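Local coordinates for ferripyochelin binding protein (PDB 3R3R), which binds zinc and, as a member of the gamma-class carbonic anhydrase family, may be an enzyme, though its activity and any ferripyochelin binding are not established, at residues T61-G66 against V90-K95; V109-I114 against I127-L132. All coordinates share one frame; numbering follows the deposited sequence.

Contact 1: T61-G66 against V90-K95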
loop_
_atom_site.group_PDB
_atom_site.type_symbol
_atom_site.label_atom_id
_atom_site.label_comp_id
_atom_site.label_asym_id
_atom_site.label_seq_id
_atom_site.Cartn_x
_atom_site.Cartn_y
_atom_site.Cartn_z
ATOM N N THR A 61 -0.547 1.532 8.461
ATOM C CA THR A 61 -0.796 0.728 7.267
ATOM C C THR A 61 0.310 -0.297 7.072
ATOM O O THR A 61 1.495 0.007 7.273
ATOM C CB THR A 61 -0.948 1.659 6.053
ATOM O OG1 THR A 61 -2.247 2.263 6.152
ATOM C CG2 THR A 61 -0.766 0.933 4.703
ATOM N N ASN A 62 -0.092 -1.526 6.730
ATOM C CA ASN A 62 0.847 -2.592 6.445
ATOM C C ASN A 62 0.903 -2.868 4.949
ATOM O O ASN A 62 -0.127 -2.909 4.262
ATOM C CB ASN A 62 0.538 -3.863 7.257
ATOM C CG ASN A 62 -0.884 -4.374 7.068
ATOM O OD1 ASN A 62 -1.838 -3.949 7.772
ATOM N ND2 ASN A 62 -1.038 -5.286 6.140
ATOM N N ILE A 63 2.126 -3.030 4.463
ATOM C CA ILE A 63 2.380 -3.449 3.102
ATOM C C ILE A 63 3.050 -4.817 3.182
ATOM O O ILE A 63 4.223 -4.930 3.554
ATOM C CB ILE A 63 3.305 -2.456 2.336
ATOM C CG1 ILE A 63 2.794 -1.001 2.419
ATOM C CG2 ILE A 63 3.452 -2.910 0.884
ATOM C CD1 ILE A 63 1.413 -0.784 1.853
ATOM N N GLN A 64 2.294 -5.855 2.845
ATOM C CA GLN A 64 2.730 -7.215 3.118
ATOM C C GLN A 64 3.691 -7.792 2.081
ATOM O O GLN A 64 3.904 -7.237 0.981
ATOM C CB GLN A 64 1.525 -8.125 3.338
ATOM C CG GLN A 64 0.752 -7.774 4.582
ATOM C CD GLN A 64 -0.514 -8.613 4.698
ATOM O OE1 GLN A 64 -0.614 -9.691 4.084
ATOM N NE2 GLN A 64 -1.461 -8.156 5.493
ATOM N N ASP A 65 4.256 -8.928 2.472
ATOM C CA ASP A 65 5.412 -9.531 1.832
ATOM C C ASP A 65 5.192 -9.718 0.348
ATOM O O ASP A 65 4.134 -10.202 -0.087
ATOM C CB ASP A 65 5.678 -10.931 2.419
ATOM C CG ASP A 65 5.291 -11.073 3.903
ATOM O OD1 ASP A 65 6.167 -11.444 4.731
ATOM O OD2 ASP A 65 4.100 -10.873 4.239
ATOM N N GLY A 66 6.212 -9.388 -0.439
ATOM C CA GLY A 66 6.162 -9.635 -1.874
ATOM C C GLY A 66 5.373 -8.636 -2.694
ATOM O O GLY A 66 5.234 -8.818 -3.892
ATOM N N VAL A 90 -4.726 0.695 6.589
ATOM C CA VAL A 90 -4.915 -0.108 5.383
ATOM C C VAL A 90 -4.109 -1.393 5.497
ATOM O O VAL A 90 -2.972 -1.375 5.982
ATOM C CB VAL A 90 -4.508 0.688 4.110
ATOM C CG1 VAL A 90 -4.487 -0.200 2.874
ATOM C CG2 VAL A 90 -5.466 1.858 3.903
ATOM N N THR A 91 -4.700 -2.495 5.036
ATOM C CA THR A 91 -4.016 -3.771 4.929
ATOM C C THR A 91 -3.802 -4.099 3.465
ATOM O O THR A 91 -4.753 -4.415 2.748
ATOM C CB THR A 91 -4.857 -4.865 5.630
ATOM O OG1 THR A 91 -4.986 -4.537 7.023
ATOM C CG2 THR A 91 -4.206 -6.243 5.512
ATOM N N VAL A 92 -2.563 -3.944 3.005
ATOM C CA VAL A 92 -2.193 -4.363 1.657
ATOM C C VAL A 92 -1.644 -5.786 1.746
ATOM O O VAL A 92 -0.571 -6.012 2.297
ATOM C CB VAL A 92 -1.191 -3.377 1.006
ATOM C CG1 VAL A 92 -0.716 -3.896 -0.357
ATOM C CG2 VAL A 92 -1.829 -1.982 0.897
ATOM N N GLY A 93 -2.409 -6.734 1.213
ATOM C CA GLY A 93 -2.096 -8.139 1.359
ATOM C C GLY A 93 -0.818 -8.575 0.678
ATOM O O GLY A 93 -0.215 -7.846 -0.121
ATOM N N HIS A 94 -0.434 -9.815 0.946
ATOM C CA HIS A 94 0.801 -10.340 0.378
ATOM C C HIS A 94 0.744 -10.278 -1.141
ATOM O O HIS A 94 -0.304 -10.535 -1.745
ATOM C CB HIS A 94 0.985 -11.820 0.757
ATOM C CG HIS A 94 0.778 -12.139 2.213
ATOM N ND1 HIS A 94 1.742 -11.904 3.171
ATOM C CD2 HIS A 94 -0.257 -12.741 2.862
ATOM C CE1 HIS A 94 1.292 -12.311 4.351
ATOM N NE2 HIS A 94 0.085 -12.827 4.186
ATOM N N LYS A 95 1.882 -10.010 -1.770
ATOM C CA LYS A 95 2.002 -10.147 -3.219
ATOM C C LYS A 95 1.006 -9.278 -3.972
ATOM O O LYS A 95 0.572 -9.642 -5.066
ATOM C CB LYS A 95 1.884 -11.610 -3.662
ATOM C CG LYS A 95 3.115 -12.433 -3.279
ATOM C CD LYS A 95 2.978 -13.907 -3.694
ATOM C CE LYS A 95 3.058 -14.118 -5.166
ATOM N NZ LYS A 95 4.414 -13.720 -5.629
#

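Contact 2: V109-I114 against I127-L132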
loop_
_atom_site.group_PDB
_atom_site.type_symbol
_atom_site.label_atom_id
_atom_site.label_comp_id
_atom_site.label_asym_id
_atom_site.label_seq_id
_atom_site.Cartn_x
_atom_site.Cartn_y
_atom_site.Cartn_z
ATOM N N VAL A 109 -6.847 -4.997 0.939
ATOM C CA VAL A 109 -6.598 -5.420 -0.435
ATOM C C VAL A 109 -6.128 -6.876 -0.393
ATOM O O VAL A 109 -5.021 -7.166 0.079
ATOM C CB VAL A 109 -5.547 -4.554 -1.143
ATOM C CG1 VAL A 109 -5.432 -4.965 -2.626
ATOM C CG2 VAL A 109 -5.900 -3.053 -1.045
ATOM N N GLY A 110 -6.983 -7.789 -0.841
ATOM C CA GLY A 110 -6.674 -9.205 -0.714
ATOM C C GLY A 110 -5.402 -9.610 -1.440
ATOM O O GLY A 110 -5.075 -9.079 -2.509
ATOM N N MET A 111 -4.703 -10.575 -0.864
ATOM C CA MET A 111 -3.423 -11.020 -1.377
ATOM C C MET A 111 -3.501 -11.364 -2.868
ATOM O O MET A 111 -4.502 -11.917 -3.347
ATOM C CB MET A 111 -2.916 -12.225 -0.556
ATOM C CG MET A 111 -3.741 -13.486 -0.691
ATOM S SD MET A 111 -3.251 -14.715 0.563
ATOM C CE MET A 111 -4.364 -14.276 1.893
ATOM N N GLY A 112 -2.446 -11.032 -3.600
ATOM C CA GLY A 112 -2.364 -11.370 -5.005
ATOM C C GLY A 112 -3.194 -10.486 -5.928
ATOM O O GLY A 112 -3.305 -10.776 -7.111
ATOM N N SER A 113 -3.791 -9.420 -5.407
ATOM C CA SER A 113 -4.578 -8.513 -6.236
ATOM C C SER A 113 -3.722 -7.486 -6.967
ATOM O O SER A 113 -2.557 -7.283 -6.633
ATOM C CB SER A 113 -5.614 -7.773 -5.385
ATOM O OG SER A 113 -6.579 -8.664 -4.851
ATOM N N ILE A 114 -4.336 -6.852 -7.968
ATOM C CA ILE A 114 -3.716 -5.813 -8.782
ATOM C C ILE A 114 -4.663 -4.615 -8.785
ATOM O O ILE A 114 -5.855 -4.780 -9.066
ATOM C CB ILE A 114 -3.512 -6.294 -10.242
ATOM C CG1 ILE A 114 -2.626 -7.547 -10.281
ATOM C CG2 ILE A 114 -2.966 -5.139 -11.103
ATOM C CD1 ILE A 114 -2.606 -8.245 -11.634
ATOM N N ILE A 127 -11.360 -6.055 -0.753
ATOM C CA ILE A 127 -11.143 -6.629 -2.085
ATOM C C ILE A 127 -10.675 -8.067 -1.889
ATOM O O ILE A 127 -9.748 -8.304 -1.158
ATOM C CB ILE A 127 -10.086 -5.811 -2.845
ATOM C CG1 ILE A 127 -10.590 -4.361 -3.021
ATOM C CG2 ILE A 127 -9.723 -6.467 -4.192
ATOM C CD1 ILE A 127 -9.546 -3.393 -3.395
ATOM N N GLY A 128 -11.344 -9.007 -2.543
ATOM C CA GLY A 128 -10.983 -10.409 -2.413
ATOM C C GLY A 128 -9.607 -10.710 -2.996
ATOM O O GLY A 128 -9.118 -10.015 -3.879
ATOM N N ALA A 129 -8.998 -11.793 -2.531
ATOM C CA ALA A 129 -7.721 -12.251 -3.069
ATOM C C ALA A 129 -7.794 -12.438 -4.581
ATOM O O ALA A 129 -8.816 -12.863 -5.124
ATOM C CB ALA A 129 -7.328 -13.555 -2.404
ATOM N N GLY A 130 -6.692 -12.146 -5.262
ATOM C CA GLY A 130 -6.587 -12.422 -6.686
ATOM C C GLY A 130 -7.432 -11.528 -7.580
ATOM O O GLY A 130 -7.692 -11.884 -8.730
ATOM N N SER A 131 -7.843 -10.365 -7.086
ATOM C CA SER A 131 -8.698 -9.478 -7.873
ATOM C C SER A 131 -7.906 -8.519 -8.751
ATOM O O SER A 131 -6.696 -8.331 -8.563
ATOM C CB SER A 131 -9.558 -8.655 -6.926
ATOM O OG SER A 131 -10.479 -9.470 -6.213
ATOM N N LEU A 132 -8.596 -7.904 -9.697
ATOM C CA LEU A 132 -7.992 -6.868 -10.519
ATOM C C LEU A 132 -8.933 -5.667 -10.546
ATOM O O LEU A 132 -10.080 -5.798 -10.940
ATOM C CB LEU A 132 -7.697 -7.392 -11.933
ATOM C CG LEU A 132 -6.914 -6.408 -12.808
ATOM C CD1 LEU A 132 -6.031 -7.136 -13.804
ATOM C CD2 LEU A 132 -7.876 -5.518 -13.491
HETATM O O HOH W 1 -4.758 -10.406 -9.405
#

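Contact 1: T61-G66 against V90-K95
I63 and V92 are neighbours on successive coils of a left-handed parallel beta-helix, their side chains lying alongside and pointing the same way, with I63 CD1 3.6 Å from V92 CG2. The I63 contact depends on its torsions: CG1 stands beside the backbone N (chi1 -52°), and a second turn at chi2 (-60°) swings CD1 across to the valine. Parallel strand pairing sets this register, since N62 O accepts from V92 N at 2.9 Å and V92 O from Q64 N. Ahead of the strands, T61 OG1 takes the V90 N-H at 3.0 Å in a fairly straight bond (160°) and is also hydrogen-bonded to G87 O. On the face of N62 and T91, the extended Q64 side chain reaches across to the next coil, bringing NE2 to 3.3 Å from T91 CG2. Its OE1 sits over the centre of the H94 imidazole, 3.1 Å above the ring plane, while Y171 of helix 158-182 touches both residues. D65 meets the ring at its edge: H94 ND1 donates to D65 OD2 at 2.8 Å in a bent bond, the oxygen lying in the imidazole plane but the nitrogen approaching from above the carboxylate plane.

Contact 2: V109-I114 against I127-L132
V109 and I127 stand one above the other in the interior of the left-handed beta-helix, V109 CG2 making a light contact with I127 CD1 at 4.4 Å. At the other end of the two hexapeptide-repeat corners, I114 and L132 pair on the next sheet, with CD1 of I114 4.2 Å from CD1 of L132. Between these pairs each segment makes a type II turn, G110 to S113 and G128 to S131, with positive phi at G112 (77°) and G130. G110 lies against the neighbouring turn, its CA 4.0 Å from G128 C and its N donating to I127 O. Outside, M111 CG meets A129 CB, and M111 O accepts from G130 N at 2.9 Å. S113 adds a side-chain link to the backbone bonds between coils. With OG beside its own backbone N (chi1 -65°), it donates to G110 O at 2.8 Å, from the same face as S113 N, and accepts S131 N-H at 3.1 Å. S131 OG makes the equivalent bond to G128 O within its turn and is also hydrogen-bonded to G147 N. At the polar edge a water donates to G112 O at 2.7 Å and to S131 O, the carbonyl that also receives I114 N.

Overall arrangement
Both contacts join successive coils of one beta-helix, and they adjoin: T91 O lies 2.8 Å from V109 N, and H94 O 2.9 Å from G112 N, each a probable hydrogen bond. Their centres are about 11 Å apart. Contact 1 is the more buried, with eight of twelve touching residues enclosed against four in contact 2, and it buries more surface (566 against 421 Å²). Strand pairing and long side chains dominate 61-66 with 90-95, beside helix 158-182; in 109-114 with 127-132, turn backbone and the S113 hydroxyl make the polar links between apolar end pairs, and a water bridges the coils. The zinc ligand H99 is nearer contact 2, its side chain about 6 Å from that of I114.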